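Local coordinates for Lmo0547 protein (Listeria monocytogenes, PDB 4R9N) that probably regulates transcription as a DeoR/SorC-family regulator, its sugar-binding domain likely sensing a carbohydrate effector while a DNA-binding part recognises regulatory sequences, at residues G16-I21 and I240-I245; A148-S153 and P216-L221; D6-L11 and A20-T25; L221-Q226 and V244-M249. All blocks are in the same frame, centred on the assembly; numbering follows the deposited sequence.

Contact 1: residues G16-I21 and I240-I245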
loop_
_atom_site.group_PDB
_atom_site.type_symbol
_atom_site.label_atom_id
_atom_site.label_comp_id
_atom_site.label_asym_id
_atom_site.label_seq_id
_atom_site.Cartn_x
_atom_site.Cartn_y
_atom_site.Cartn_z
ATOM N N GLY A 16 2.631 8.384 16.492
ATOM C CA GLY A 16 2.964 9.672 15.877
ATOM C C GLY A 16 2.333 9.843 14.493
ATOM O O GLY A 16 2.983 10.371 13.578
ATOM N N LEU A 17 1.079 9.395 14.314
ATOM C CA LEU A 17 0.373 9.612 13.063
ATOM C C LEU A 17 -0.234 10.991 12.884
ATOM O O LEU A 17 -0.662 11.667 13.822
ATOM C CB LEU A 17 -0.723 8.564 12.872
ATOM C CG LEU A 17 -0.198 7.110 12.994
ATOM C CD1 LEU A 17 -1.326 6.137 13.263
ATOM C CD2 LEU A 17 0.596 6.709 11.763
ATOM N N GLU A 18 -0.352 11.379 11.632
ATOM C CA GLU A 18 -1.149 12.530 11.250
ATOM C C GLU A 18 -2.639 12.251 11.545
ATOM O O GLU A 18 -3.384 13.123 12.095
ATOM C CB GLU A 18 -0.881 12.820 9.766
ATOM C CG GLU A 18 -1.665 13.956 9.144
ATOM C CD GLU A 18 -1.424 14.065 7.636
ATOM O OE1 GLU A 18 -0.402 13.536 7.136
ATOM O OE2 GLU A 18 -2.278 14.648 6.939
ATOM N N GLU A 19 -3.103 11.064 11.195
ATOM C CA GLU A 19 -4.478 10.684 11.430
ATOM C C GLU A 19 -4.689 9.185 11.477
ATOM O O GLU A 19 -4.057 8.430 10.733
ATOM C CB GLU A 19 -5.419 11.284 10.367
ATOM C CG GLU A 19 -6.895 11.028 10.705
ATOM C CD GLU A 19 -7.897 11.575 9.698
ATOM O OE1 GLU A 19 -7.493 11.983 8.577
ATOM O OE2 GLU A 19 -9.130 11.625 10.031
ATOM N N ALA A 20 -5.598 8.744 12.325
ATOM C CA ALA A 20 -6.054 7.359 12.353
ATOM C C ALA A 20 -7.556 7.341 12.144
ATOM O O ALA A 20 -8.287 8.077 12.826
ATOM C CB ALA A 20 -5.612 6.659 13.642
ATOM N N ILE A 21 -8.018 6.573 11.161
ATOM C CA ILE A 21 -9.421 6.399 10.926
ATOM C C ILE A 21 -9.824 4.980 11.341
ATOM O O ILE A 21 -9.271 3.992 10.807
ATOM C CB ILE A 21 -9.710 6.593 9.437
ATOM C CG1 ILE A 21 -9.334 8.025 9.026
ATOM C CG2 ILE A 21 -11.171 6.245 9.189
ATOM C CD1 ILE A 21 -8.919 8.154 7.558
ATOM N N ILE A 240 4.323 5.523 7.470
ATOM C CA ILE A 240 2.885 5.711 7.301
ATOM C C ILE A 240 2.469 6.919 8.099
ATOM O O ILE A 240 2.798 7.073 9.269
ATOM C CB ILE A 240 2.095 4.505 7.828
ATOM C CG1 ILE A 240 2.343 3.305 6.951
ATOM C CG2 ILE A 240 0.592 4.812 7.988
ATOM C CD1 ILE A 240 2.102 1.991 7.674
ATOM N N ASP A 241 1.628 7.718 7.487
ATOM C CA ASP A 241 1.081 8.954 8.089
ATOM C C ASP A 241 -0.369 8.836 8.533
ATOM O O ASP A 241 -0.773 9.464 9.525
ATOM C CB ASP A 241 1.255 10.114 7.117
ATOM C CG ASP A 241 2.717 10.325 6.732
ATOM O OD1 ASP A 241 3.536 10.584 7.682
ATOM O OD2 ASP A 241 3.079 10.211 5.505
ATOM N N VAL A 242 -1.151 8.034 7.820
ATOM C CA VAL A 242 -2.564 7.925 8.061
ATOM C C VAL A 242 -2.863 6.424 7.939
ATOM O O VAL A 242 -2.447 5.725 6.940
ATOM C CB VAL A 242 -3.375 8.694 6.969
ATOM C CG1 VAL A 242 -4.868 8.423 7.109
ATOM C CG2 VAL A 242 -3.055 10.210 6.976
ATOM N N ILE A 243 -3.542 5.903 8.912
ATOM C CA ILE A 243 -4.020 4.521 8.838
ATOM C C ILE A 243 -5.500 4.447 8.868
ATOM O O ILE A 243 -6.185 5.269 9.567
ATOM C CB ILE A 243 -3.495 3.620 9.970
ATOM C CG1 ILE A 243 -3.793 4.154 11.361
ATOM C CG2 ILE A 243 -2.011 3.366 9.809
ATOM C CD1 ILE A 243 -3.510 3.081 12.396
ATOM N N VAL A 244 -6.039 3.506 8.107
ATOM C CA VAL A 244 -7.445 3.183 8.106
ATOM C C VAL A 244 -7.490 1.719 8.500
ATOM O O VAL A 244 -6.971 0.845 7.768
ATOM C CB VAL A 244 -8.131 3.380 6.731
ATOM C CG1 VAL A 244 -9.610 3.192 6.880
ATOM C CG2 VAL A 244 -7.862 4.798 6.218
ATOM N N ILE A 245 -8.037 1.468 9.689
ATOM C CA ILE A 245 -8.139 0.132 10.252
ATOM C C ILE A 245 -9.403 -0.055 11.056
ATOM O O ILE A 245 -10.099 0.915 11.374
ATOM C CB ILE A 245 -6.940 -0.269 11.133
ATOM C CG1 ILE A 245 -6.827 0.645 12.337
ATOM C CG2 ILE A 245 -5.637 -0.325 10.308
ATOM C CD1 ILE A 245 -5.766 0.133 13.326
HETATM O O HOH W 1 2.830 10.924 10.578
#
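Ile21 holds its CG1 anti to the carbonyl carbon (chi1 -62°), which brings its CD1 to 3.8 Å from Val244 CG2. Leu17 sets its CG in the same way, and its CD2 comes to 3.3 Å from Ile240 O. Ile21 and Val244 lie side by side and point the same way. The end of Ile21 also leans on Val242. Thr44, Ala41 and Leu37 of helix 30-49 touch this face. On the other face Leu17 CD1 lies 3.7 Å from Ile243 CG1 in one of two conformers of the isoleucine, the two side chains crossing at about a right angle. In that conformer the CB of Ala20 packs against the same CG1, on the sheet face that Leu235 of helix 228-236 also touches.

The backbones run parallel, their strand axes 12° apart. Glu19 N donates to Asp241 O at 3.3 Å, and Ile243 N returns a bond to Glu19 O. The next bond is shorter and almost straight: Ile21 N to Ile243 O, 2.8 Å, 178° at the hydrogen. Ile245 N then donates to Ile21 O at 3.0 Å. Before the strands pair, Glu18 N makes a weak bond to Asp241 O, which therefore has two donors. A water lies within hydrogen-bonding distance of Gly16 O and Asp241 OD1 and can donate to either, while Asp241 OD2 accepts from Val218 N. The carboxylates of Glu18 and Glu19 both form salt bridges with Arg48. The arrangement pairs the first strand of the chain, at one edge of the parallel sheet, with the last strand of the chain beside it. Helices lie on both faces, the Rossmann-like architecture of the sugar-binding domain.

Contact 2: residues A148-S153 and P216-L221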
loop_
_atom_site.group_PDB
_atom_site.type_symbol
_atom_site.label_atom_id
_atom_site.label_comp_id
_atom_site.label_asym_id
_atom_site.label_seq_id
_atom_site.Cartn_x
_atom_site.Cartn_y
_atom_site.Cartn_z
ATOM N N ALA A 148 -0.023 8.967 -1.134
ATOM C CA ALA A 148 0.063 7.592 -1.688
ATOM C C ALA A 148 -0.843 6.704 -0.833
ATOM O O ALA A 148 -0.953 6.939 0.373
ATOM C CB ALA A 148 1.482 7.092 -1.658
ATOM N N ILE A 149 -1.466 5.710 -1.445
ATOM C CA ILE A 149 -2.277 4.734 -0.735
ATOM C C ILE A 149 -1.625 3.383 -0.946
ATOM O O ILE A 149 -1.411 2.947 -2.086
ATOM C CB ILE A 149 -3.698 4.716 -1.231
ATOM C CG1 ILE A 149 -4.274 6.135 -1.038
ATOM C CG2 ILE A 149 -4.505 3.589 -0.526
ATOM C CD1 ILE A 149 -5.683 6.306 -1.585
ATOM N N VAL A 150 -1.325 2.705 0.166
ATOM C CA VAL A 150 -0.620 1.416 0.121
ATOM C C VAL A 150 -1.348 0.421 1.045
ATOM O O VAL A 150 -2.085 0.814 1.971
ATOM C CB VAL A 150 0.872 1.534 0.527
ATOM C CG1 VAL A 150 1.609 2.480 -0.358
ATOM C CG2 VAL A 150 0.985 1.936 1.987
ATOM N N GLY A 151 -1.140 -0.865 0.764
ATOM C CA GLY A 151 -1.476 -1.953 1.710
ATOM C C GLY A 151 -0.243 -2.370 2.511
ATOM O O GLY A 151 0.892 -2.109 2.138
ATOM N N VAL A 152 -0.440 -3.115 3.582
ATOM C CA VAL A 152 0.690 -3.657 4.313
ATOM C C VAL A 152 0.438 -5.170 4.362
ATOM O O VAL A 152 -0.677 -5.619 4.659
ATOM C CB VAL A 152 0.825 -3.114 5.753
ATOM C CG1 VAL A 152 2.065 -3.713 6.434
ATOM C CG2 VAL A 152 0.888 -1.618 5.757
ATOM N N SER A 153 1.433 -5.975 4.036
ATOM C CA SER A 153 1.193 -7.411 4.050
ATOM C C SER A 153 2.317 -8.160 4.734
ATOM O O SER A 153 3.317 -7.587 5.119
ATOM C CB SER A 153 0.985 -7.909 2.617
ATOM O OG SER A 153 0.569 -9.277 2.672
ATOM N N PRO A 216 4.630 13.133 1.251
ATOM C CA PRO A 216 4.093 13.887 2.396
ATOM C C PRO A 216 3.036 13.140 3.173
ATOM O O PRO A 216 3.054 13.229 4.432
ATOM C CB PRO A 216 3.511 15.152 1.763
ATOM C CG PRO A 216 4.334 15.354 0.558
ATOM C CD PRO A 216 4.702 13.983 0.048
ATOM N N THR A 217 2.124 12.456 2.478
ATOM C CA THR A 217 1.078 11.710 3.164
ATOM C C THR A 217 0.965 10.326 2.588
ATOM O O THR A 217 0.488 10.134 1.450
ATOM C CB THR A 217 -0.294 12.377 3.080
ATOM O OG1 THR A 217 -0.220 13.754 3.532
ATOM C CG2 THR A 217 -1.364 11.583 3.870
ATOM N N VAL A 218 1.332 9.338 3.360
ATOM C CA VAL A 218 1.196 7.945 2.936
ATOM C C VAL A 218 0.072 7.349 3.810
ATOM O O VAL A 218 0.143 7.381 5.058
ATOM C CB VAL A 218 2.486 7.139 3.158
ATOM C CG1 VAL A 218 2.234 5.642 2.940
ATOM C CG2 VAL A 218 3.580 7.664 2.265
ATOM N N VAL A 219 -0.961 6.840 3.136
ATOM C CA VAL A 219 -2.071 6.225 3.780
ATOM C C VAL A 219 -1.990 4.725 3.643
ATOM O O VAL A 219 -1.788 4.239 2.522
ATOM C CB VAL A 219 -3.365 6.651 3.090
ATOM C CG1 VAL A 219 -4.533 6.008 3.815
ATOM C CG2 VAL A 219 -3.465 8.154 3.096
ATOM N N ALA A 220 -2.089 4.003 4.745
ATOM C CA ALA A 220 -2.120 2.560 4.702
ATOM C C ALA A 220 -3.459 2.015 5.153
ATOM O O ALA A 220 -4.119 2.502 6.167
ATOM C CB ALA A 220 -1.000 1.993 5.539
ATOM N N LEU A 221 -3.895 1.025 4.397
ATOM C CA LEU A 221 -5.118 0.268 4.667
ATOM C C LEU A 221 -4.710 -1.133 5.077
ATOM O O LEU A 221 -4.018 -1.777 4.301
ATOM C CB LEU A 221 -5.885 0.138 3.349
ATOM C CG LEU A 221 -6.804 1.226 2.826
ATOM C CD1 LEU A 221 -6.314 2.619 3.078
ATOM C CD2 LEU A 221 -7.105 1.019 1.343
HETATM O O HOH W 2 -3.387 -4.267 3.373
#
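Val150 overlaps Val218 through its CG2 methyl, which lies 4.0 Å from Val218 CG1 as the two side chains cross. With chi1 at -59°, this methyl sits between the backbone N and the carbonyl carbon of Val150. It also meets Ala220 CB. That alanine methyl touches Val152 CG2 as well, and Ile184 of strand 180-184 packs on both Val150 and Val152.

The backbones are parallel partners. Val219 is gripped from both its polar atoms: its N donates to Ala148 O at 2.8 Å and 179°, and its O accepts from Val150 N at 2.8 Å. Ala148 N bonds to Thr217 O, and Leu221 N bonds to Val150 O. Strands 147-151 and 217-221 lie next to each other in the middle of the seven-stranded parallel sheet of this Rossmann-like domain, and the paired segments are twisted by 30° against each other.

On the other face, Ile149 CG2 lies 4.1 Å from Leu221 CD2. Phe66 of helix 61-69 touches both residues, and Leu45 of helix 30-49 touches Val219 and Leu221. Next to Leu221 a water accepts from Val152 N at 3.2 Å and donates to Leu221 O at 2.7 Å.

Contact 3: residues D6-L11 and A20-T25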
loop_
_atom_site.group_PDB
_atom_site.type_symbol
_atom_site.label_atom_id
_atom_site.label_comp_id
_atom_site.label_asym_id
_atom_site.label_seq_id
_atom_site.Cartn_x
_atom_site.Cartn_y
_atom_site.Cartn_z
ATOM N N ASP A 6 -11.749 7.800 20.726
ATOM C CA ASP A 6 -10.800 7.395 21.743
ATOM C C ASP A 6 -9.712 6.577 21.133
ATOM O O ASP A 6 -8.558 6.840 21.434
ATOM C CB ASP A 6 -11.438 6.519 22.848
ATOM C CG ASP A 6 -12.090 7.319 23.944
ATOM O OD1 ASP A 6 -12.272 8.552 23.755
ATOM O OD2 ASP A 6 -12.433 6.695 24.996
ATOM N N LEU A 7 -10.066 5.532 20.368
ATOM C CA LEU A 7 -9.038 4.695 19.778
ATOM C C LEU A 7 -8.173 5.479 18.789
ATOM O O LEU A 7 -6.965 5.240 18.734
ATOM C CB LEU A 7 -9.589 3.421 19.135
ATOM C CG LEU A 7 -10.172 2.371 20.068
ATOM C CD1 LEU A 7 -11.024 1.337 19.343
ATOM C CD2 LEU A 7 -9.045 1.689 20.826
ATOM N N GLU A 8 -8.782 6.360 18.003
ATOM C CA GLU A 8 -8.049 7.151 17.006
ATOM C C GLU A 8 -6.967 8.015 17.678
ATOM O O GLU A 8 -5.818 7.957 17.309
ATOM C CB GLU A 8 -8.988 8.011 16.167
ATOM C CG GLU A 8 -9.928 7.170 15.317
ATOM C CD GLU A 8 -11.024 7.943 14.586
ATOM O OE1 GLU A 8 -11.381 9.069 15.019
ATOM O OE2 GLU A 8 -11.563 7.391 13.578
ATOM N N GLN A 9 -7.342 8.760 18.701
ATOM C CA GLN A 9 -6.406 9.528 19.549
ATOM C C GLN A 9 -5.280 8.712 20.065
ATOM O O GLN A 9 -4.127 9.094 20.037
ATOM C CB GLN A 9 -7.134 10.065 20.790
ATOM C CG GLN A 9 -8.051 11.222 20.497
ATOM C CD GLN A 9 -8.412 12.023 21.748
ATOM O OE1 GLN A 9 -9.068 11.517 22.662
ATOM N NE2 GLN A 9 -7.980 13.281 21.785
ATOM N N LYS A 10 -5.626 7.561 20.620
ATOM C CA LYS A 10 -4.626 6.701 21.216
ATOM C C LYS A 10 -3.618 6.236 20.189
ATOM O O LYS A 10 -2.455 6.208 20.449
ATOM C CB LYS A 10 -5.282 5.512 21.900
ATOM C CG LYS A 10 -5.774 5.877 23.291
ATOM C CD LYS A 10 -6.728 4.846 23.826
ATOM C CE LYS A 10 -7.469 5.382 25.046
ATOM N NZ LYS A 10 -8.006 4.240 25.813
ATOM N N LEU A 11 -4.094 5.855 19.012
ATOM C CA LEU A 11 -3.219 5.425 17.925
ATOM C C LEU A 11 -2.330 6.555 17.405
ATOM O O LEU A 11 -1.155 6.339 17.101
ATOM C CB LEU A 11 -4.055 4.879 16.765
ATOM C CG LEU A 11 -4.727 3.545 17.012
ATOM C CD1 LEU A 11 -5.876 3.340 16.062
ATOM C CD2 LEU A 11 -3.711 2.418 16.867
ATOM N N ALA A 20 -5.598 8.744 12.325
ATOM C CA ALA A 20 -6.054 7.359 12.353
ATOM C C ALA A 20 -7.556 7.341 12.144
ATOM O O ALA A 20 -8.287 8.077 12.826
ATOM C CB ALA A 20 -5.612 6.659 13.642
ATOM N N ILE A 21 -8.018 6.573 11.161
ATOM C CA ILE A 21 -9.421 6.399 10.926
ATOM C C ILE A 21 -9.824 4.980 11.341
ATOM O O ILE A 21 -9.271 3.992 10.807
ATOM C CB ILE A 21 -9.710 6.593 9.437
ATOM C CG1 ILE A 21 -9.334 8.025 9.026
ATOM C CG2 ILE A 21 -11.171 6.245 9.189
ATOM C CD1 ILE A 21 -8.919 8.154 7.558
ATOM N N VAL A 22 -10.638 4.868 12.375
ATOM C CA VAL A 22 -10.936 3.577 12.939
ATOM C C VAL A 22 -12.378 3.291 12.650
ATOM O O VAL A 22 -13.268 4.091 12.973
ATOM C CB VAL A 22 -10.717 3.484 14.475
ATOM C CG1 VAL A 22 -11.090 2.108 14.937
ATOM C CG2 VAL A 22 -9.278 3.735 14.846
ATOM N N VAL A 23 -12.617 2.096 12.144
ATOM C CA VAL A 23 -13.913 1.714 11.634
ATOM C C VAL A 23 -14.541 0.745 12.615
ATOM O O VAL A 23 -13.922 -0.227 12.977
ATOM C CB VAL A 23 -13.712 1.080 10.218
ATOM C CG1 VAL A 23 -14.920 0.319 9.784
ATOM C CG2 VAL A 23 -13.354 2.180 9.213
ATOM N N ALA A 24 -15.767 1.013 13.045
ATOM C CA ALA A 24 -16.434 0.184 14.028
ATOM C C ALA A 24 -17.027 -1.026 13.369
ATOM O O ALA A 24 -17.838 -0.901 12.488
ATOM C CB ALA A 24 -17.528 0.963 14.762
ATOM N N THR A 25 -16.603 -2.203 13.793
ATOM C CA THR A 25 -17.149 -3.426 13.278
ATOM C C THR A 25 -18.188 -3.867 14.296
ATOM O O THR A 25 -17.961 -3.800 15.513
ATOM C CB THR A 25 -16.085 -4.519 13.167
ATOM O OG1 THR A 25 -15.426 -4.663 14.420
ATOM C CG2 THR A 25 -15.032 -4.182 12.099
#
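Glu8 supplies the polar link between the helix and the strand. Its OE2 accepts a hydrogen bond from Val22 N at 2.9 Å, nearly straight at 171°. The oxygen uses its anti lone pair, the one facing away from OE1. CG is anti to the carbonyl carbon (chi1 -65°) and the chain is extended beyond it, which carries the carboxylate along the Ala20 carbonyl to the amide of Val22. The backbone amide of Val22 is thus satisfied by a side chain. One turn further on, Glu12 OE2 does the same for Ala20 N.

Apolar contacts lie beside this bond. The aliphatic part of Glu8 runs past Val22 in the opposite direction, with CG 3.5 Å from Val22 CG2. Leu11 crosses Val22 at about a right angle and brings its CD1 to 3.6 Å from the same methyl. Val22 CG2 thus touches both the glutamate stem and a leucine branch, which reach it from directions about at right angles. Leu7 CB approaches it more loosely at 4.3 Å. Leu11 CB also packs on Ala20 CB, 3.9 Å away.

Helix residues 6-11 run roughly against strand residues 20-23, at 144° between their directions. Ala250 and Ile253 of helix 247-253 touch Leu11, and Asp247 touches Leu7 and Val22. On the other face of strand 19-23, Ile21 and Val23 meet helix 30-49, and strand 242-246 pairs along the strand's inner edge.

Contact 4: residues L221-Q226 and V244-M249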
loop_
_atom_site.group_PDB
_atom_site.type_symbol
_atom_site.label_atom_id
_atom_site.label_comp_id
_atom_site.label_asym_id
_atom_site.label_seq_id
_atom_site.Cartn_x
_atom_site.Cartn_y
_atom_site.Cartn_z
ATOM N N LEU A 221 -3.895 1.025 4.397
ATOM C CA LEU A 221 -5.118 0.268 4.667
ATOM C C LEU A 221 -4.710 -1.133 5.077
ATOM O O LEU A 221 -4.018 -1.777 4.301
ATOM C CB LEU A 221 -5.885 0.138 3.349
ATOM C CG LEU A 221 -6.804 1.226 2.826
ATOM C CD1 LEU A 221 -6.314 2.619 3.078
ATOM C CD2 LEU A 221 -7.105 1.019 1.343
ATOM N N ALA A 222 -5.121 -1.645 6.238
ATOM C CA ALA A 222 -4.739 -3.022 6.599
ATOM C C ALA A 222 -5.842 -3.712 7.368
ATOM O O ALA A 222 -6.537 -3.093 8.157
ATOM C CB ALA A 222 -3.473 -3.037 7.436
ATOM N N ASN A 223 -5.943 -5.025 7.202
ATOM C CA ASN A 223 -6.863 -5.785 8.040
ATOM C C ASN A 223 -6.304 -7.157 8.337
ATOM O O ASN A 223 -5.567 -7.728 7.502
ATOM C CB ASN A 223 -8.202 -5.949 7.336
ATOM C CG ASN A 223 -9.287 -6.518 8.256
ATOM O OD1 ASN A 223 -9.488 -6.057 9.394
ATOM N ND2 ASN A 223 -9.971 -7.538 7.775
ATOM N N GLY A 224 -6.697 -7.711 9.487
ATOM C CA GLY A 224 -6.368 -9.086 9.814
ATOM C C GLY A 224 -5.248 -9.145 10.803
ATOM O O GLY A 224 -4.175 -8.563 10.639
ATOM N N LEU A 225 -5.486 -9.883 11.863
ATOM C CA LEU A 225 -4.588 -9.810 13.000
ATOM C C LEU A 225 -3.195 -10.420 12.690
ATOM O O LEU A 225 -2.200 -9.988 13.268
ATOM C CB LEU A 225 -5.318 -10.369 14.250
ATOM C CG LEU A 225 -6.646 -9.572 14.574
ATOM C CD1 LEU A 225 -7.522 -10.283 15.595
ATOM C CD2 LEU A 225 -6.451 -8.131 15.061
ATOM N N GLN A 226 -3.102 -11.341 11.718
ATOM C CA GLN A 226 -1.817 -11.867 11.236
ATOM C C GLN A 226 -0.896 -10.755 10.717
ATOM O O GLN A 226 0.314 -10.939 10.590
ATOM C CB GLN A 226 -2.029 -12.906 10.107
ATOM C CG GLN A 226 -2.514 -14.285 10.576
ATOM C CD GLN A 226 -2.677 -15.301 9.441
ATOM O OE1 GLN A 226 -2.375 -15.019 8.279
ATOM N NE2 GLN A 226 -3.155 -16.492 9.780
ATOM N N VAL A 244 -6.039 3.506 8.107
ATOM C CA VAL A 244 -7.445 3.183 8.106
ATOM C C VAL A 244 -7.490 1.719 8.500
ATOM O O VAL A 244 -6.971 0.845 7.768
ATOM C CB VAL A 244 -8.131 3.380 6.731
ATOM C CG1 VAL A 244 -9.610 3.192 6.880
ATOM C CG2 VAL A 244 -7.862 4.798 6.218
ATOM N N ILE A 245 -8.037 1.468 9.689
ATOM C CA ILE A 245 -8.139 0.132 10.252
ATOM C C ILE A 245 -9.403 -0.055 11.056
ATOM O O ILE A 245 -10.099 0.915 11.374
ATOM C CB ILE A 245 -6.940 -0.269 11.133
ATOM C CG1 ILE A 245 -6.827 0.645 12.337
ATOM C CG2 ILE A 245 -5.637 -0.325 10.308
ATOM C CD1 ILE A 245 -5.766 0.133 13.326
ATOM N N THR A 246 -9.672 -1.304 11.391
ATOM C CA THR A 246 -10.840 -1.672 12.139
ATOM C C THR A 246 -10.575 -1.428 13.615
ATOM O O THR A 246 -9.437 -1.332 14.062
ATOM C CB THR A 246 -11.224 -3.159 11.990
ATOM O OG1 THR A 246 -10.176 -3.995 12.429
ATOM C CG2 THR A 246 -11.632 -3.512 10.575
ATOM N N ASP A 247 -11.622 -1.354 14.383
ATOM C CA ASP A 247 -11.430 -1.217 15.848
ATOM C C ASP A 247 -10.835 -2.453 16.485
ATOM O O ASP A 247 -10.082 -2.355 17.470
ATOM C CB ASP A 247 -12.742 -0.786 16.558
ATOM C CG ASP A 247 -13.896 -1.667 16.250
ATOM O OD1 ASP A 247 -13.740 -2.688 15.507
ATOM O OD2 ASP A 247 -15.007 -1.316 16.780
ATOM N N ARG A 248 -11.155 -3.618 15.926
ATOM C CA ARG A 248 -10.533 -4.885 16.355
ATOM C C ARG A 248 -8.996 -4.869 16.166
ATOM O O ARG A 248 -8.242 -5.271 17.062
ATOM C CB ARG A 248 -11.169 -6.038 15.582
ATOM C CG ARG A 248 -11.168 -7.399 16.265
ATOM C CD ARG A 248 -12.461 -8.155 15.959
ATOM N NE ARG A 248 -12.812 -8.106 14.536
ATOM C CZ ARG A 248 -14.017 -8.379 14.028
ATOM N NH1 ARG A 248 -14.204 -8.303 12.723
ATOM N NH2 ARG A 248 -15.015 -8.748 14.796
HETATM N N MSE A 249 -8.534 -4.387 15.003
HETATM C CA MSE A 249 -7.114 -4.274 14.736
HETATM C C MSE A 249 -6.530 -3.215 15.631
HETATM O O MSE A 249 -5.430 -3.381 16.117
HETATM C CB MSE A 249 -6.847 -3.838 13.299
HETATM C CG MSE A 249 -5.381 -3.579 13.005
HETATM SE SE MSE A 249 -4.319 -5.257 12.941
HETATM C CE MSE A 249 -5.793 -6.274 12.151
HETATM O O HOH W 3 -8.068 -3.443 10.230
HETATM O O HOH W 4 -10.944 -6.558 11.715
#
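Leu221 and Val244 lie side by side, pointing the same way, with Leu221 CD1 4.1 Å from Val244 CG2. This is one of two apolar contacts. In the other, Leu225 and the selenomethionine Met249 slide past each other in opposite directions, and Leu225 CD2 comes within 3.5 Å of Met249 CE. The Met249 chain bends at chi2 (72°) and chi3, which brings this methyl against the backbone of Gly224. Tyr252 of helix 247-253 also touches Leu225.

Direct hydrogen bonding is slight. Ala222 N gives a weak bond to Val244 O at 3.5 Å, continuing the parallel pairing of Leu221 with Val244.

Water carries most of the polar contact. One water accepts from Thr246 N at 2.9 Å and donates to Ala222 O at 2.6 Å and to Asn223 OD1. A second water donates to Asn223 OD1 and is hydrogen-bonded to Thr246 OG1. The Asn223 side chain crosses that of Thr246 at about a right angle, and its OD1 takes a bond from each water. Its ND2 reaches Glu30 O weakly.

Thr246 is the N-cap of helix 247-253. With OG1 between the backbone N and the carbonyl carbon (chi1 60°), that oxygen accepts from Met249 N at 3.1 Å.

The chemistry implies a hydrated junction between the loop and the helix start, bordered by apolar contacts. On the apolar side, Gly224 N is buried against the Met249 methyl with no partner in the model.

Overall arrangement
From the N terminus, contact 3 closes first, a short loop that folds helix 3-15 back onto strand 19-23. Contact 1 begins on that strand and spans most of the chain to pair it with strand 242-246. Contact 2 is nested inside this loop and joins strands 147-151 and 217-221. Contact 4 opens where contact 2 ends, at Leu221; its second segment starts on the strand contact 1 ends on and runs into helix 247-253, so its short loop overlaps the end of contact 1's loop. Strands 242-246 and 217-221 are neighbours, so contacts 1 and 2 belong to one sheet. A Thr25-Asp247 bond links contacts 3 and 4, tying the segment just after the edge strand to the start of the last helix.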